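PDB 4R2F: extracellular solute-binding protein family 1 from Arthrobacter chlorophenolicus, which probably captures glucose-containing oligosaccharides outside the cell for uptake by an ABC transporter, and is seen here holding the disaccharide laminaribiose. Local coordinates for residues E138-S143 / A148-L153. Numbering follows the deposited sequence.
Sequences EPFKTS and AVPWQL
F140 reaches across to A148 and P150, and its side chain carries the whole contact. Nearest the backbone, F140 CB lies 3.5 Å from A148 O. F140 CG is still beside that oxygen, at 3.9 Å from A148 O, which approaches the ring obliquely. From there the two flanks of the ring diverge. On one, F140 CD1 turns to the methyl group of A148, 4.3 Å from A148 CB, whereas on the other F140 CD2 sits 4.1 Å from P150 CD. Further out on this second flank, F140 CE2 meets P150 CB, also at 4.1 Å, and the F140 and P150 side chains run past one another with reversed directions. The first torsion sets this course: chi1 of -63° swings CG away from the carbonyl carbon and to the side of the backbone N, which directs the ring toward A148 and P150. The two segments belong to a beta hairpin, in which the short strand 141-142 pairs antiparallel with the start of the long, interrupted strand 145-161. F140 ends the 3-10 segment 138-140 that leads into it, and its backbone is hydrogen-bonded to V147; the turn before the strand is closed by K141 N bonding to E138 O at 3.0 Å. P139 CB sits on one face of the F140 ring, 4.1 Å above its plane and displaced toward the rim, while N312 of strand 306-316 touches both F140 and A148. No hydrogen bond crosses between the segments, and A148 O, buried against F140, has no polar partner in the model. The F140 side chain lies about 9 Å from a glucose unit of the bound sugar.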
# COMPACT_ATOMS: atom_id res chain seq x y z
N GLU A 138 -7.95 -16.33 -0.40
CA GLU A 138 -8.75 -16.67 0.78
C GLU A 138 -9.14 -15.50 1.69
O GLU A 138 -10.24 -15.50 2.26
CB GLU A 138 -8.00 -17.74 1.60
CG GLU A 138 -7.89 -19.09 0.88
CD GLU A 138 -6.58 -19.33 0.11
OE1 GLU A 138 -5.88 -18.39 -0.37
OE2 GLU A 138 -6.27 -20.54 -0.03
N PRO A 139 -8.25 -14.49 1.86
CA PRO A 139 -8.68 -13.34 2.65
C PRO A 139 -10.00 -12.70 2.19
O PRO A 139 -10.60 -11.96 2.97
CB PRO A 139 -7.54 -12.34 2.45
CG PRO A 139 -6.33 -13.21 2.27
CD PRO A 139 -6.85 -14.33 1.40
N PHE A 140 -10.41 -12.93 0.95
CA PHE A 140 -11.56 -12.27 0.36
C PHE A 140 -12.83 -13.09 0.41
O PHE A 140 -13.89 -12.64 -0.03
CB PHE A 140 -11.21 -11.86 -1.06
CG PHE A 140 -10.09 -10.88 -1.10
CD1 PHE A 140 -10.32 -9.56 -0.75
CD2 PHE A 140 -8.81 -11.28 -1.37
CE1 PHE A 140 -9.31 -8.65 -0.71
CE2 PHE A 140 -7.78 -10.37 -1.35
CZ PHE A 140 -8.03 -9.05 -1.01
N LYS A 141 -12.73 -14.29 0.99
CA LYS A 141 -13.87 -15.18 1.06
C LYS A 141 -14.69 -14.82 2.29
O LYS A 141 -14.14 -14.73 3.38
CB LYS A 141 -13.39 -16.62 1.15
CG LYS A 141 -14.50 -17.65 1.02
CD LYS A 141 -14.00 -19.02 1.46
CE LYS A 141 -15.06 -20.10 1.32
NZ LYS A 141 -14.64 -21.34 2.05
N THR A 142 -15.99 -14.61 2.09
CA THR A 142 -16.93 -14.42 3.19
C THR A 142 -18.05 -15.44 3.07
O THR A 142 -18.18 -16.11 2.06
CB THR A 142 -17.57 -13.00 3.18
OG1 THR A 142 -18.53 -12.89 2.12
CG2 THR A 142 -16.52 -11.90 3.05
N SER A 143 -18.90 -15.49 4.09
CA SER A 143 -20.13 -16.30 4.08
C SER A 143 -20.95 -16.14 2.79
O SER A 143 -21.52 -17.11 2.31
CB SER A 143 -21.03 -15.91 5.28
OG SER A 143 -20.31 -15.84 6.50
N ALA A 148 -13.91 -9.73 -3.65
CA ALA A 148 -13.02 -9.18 -4.68
C ALA A 148 -12.00 -10.25 -5.05
O ALA A 148 -12.00 -11.33 -4.46
CB ALA A 148 -12.29 -7.94 -4.15
N VAL A 149 -11.14 -9.93 -6.01
CA VAL A 149 -10.08 -10.85 -6.46
C VAL A 149 -8.73 -10.15 -6.34
O VAL A 149 -8.56 -9.02 -6.82
CB VAL A 149 -10.34 -11.26 -7.92
CG1 VAL A 149 -9.26 -12.20 -8.41
CG2 VAL A 149 -11.70 -11.90 -8.07
N PRO A 150 -7.74 -10.81 -5.71
CA PRO A 150 -6.44 -10.14 -5.57
C PRO A 150 -5.76 -9.86 -6.89
O PRO A 150 -5.89 -10.65 -7.81
CB PRO A 150 -5.60 -11.15 -4.78
CG PRO A 150 -6.22 -12.48 -5.11
CD PRO A 150 -7.69 -12.19 -5.19
N TRP A 151 -5.01 -8.76 -6.98
CA TRP A 151 -4.24 -8.50 -8.21
C TRP A 151 -2.79 -8.12 -7.98
O TRP A 151 -1.95 -8.26 -8.87
CB TRP A 151 -4.96 -7.50 -9.15
CG TRP A 151 -4.84 -6.04 -8.82
CD1 TRP A 151 -5.50 -5.36 -7.82
CD2 TRP A 151 -4.03 -5.07 -9.49
NE1 TRP A 151 -5.12 -4.04 -7.82
CE2 TRP A 151 -4.24 -3.83 -8.85
CE3 TRP A 151 -3.17 -5.12 -10.59
CZ2 TRP A 151 -3.61 -2.65 -9.26
CZ3 TRP A 151 -2.53 -3.97 -10.98
CH2 TRP A 151 -2.77 -2.74 -10.33
N GLN A 152 -2.48 -7.62 -6.79
CA GLN A 152 -1.11 -7.33 -6.44
C GLN A 152 -1.00 -7.15 -4.94
O GLN A 152 -2.01 -7.00 -4.23
CB GLN A 152 -0.55 -6.09 -7.18
CG GLN A 152 -1.45 -4.85 -7.22
CD GLN A 152 -1.08 -3.76 -6.22
OE1 GLN A 152 -0.71 -4.04 -5.07
NE2 GLN A 152 -1.21 -2.52 -6.64
N LEU A 153 0.26 -7.21 -4.48
CA LEU A 153 0.61 -7.07 -3.10
C LEU A 153 1.54 -5.90 -2.96
O LEU A 153 2.68 -5.93 -3.41
CB LEU A 153 1.26 -8.33 -2.57
CG LEU A 153 0.41 -9.60 -2.55
CD1 LEU A 153 1.29 -10.84 -2.45
CD2 LEU A 153 -0.58 -9.52 -1.40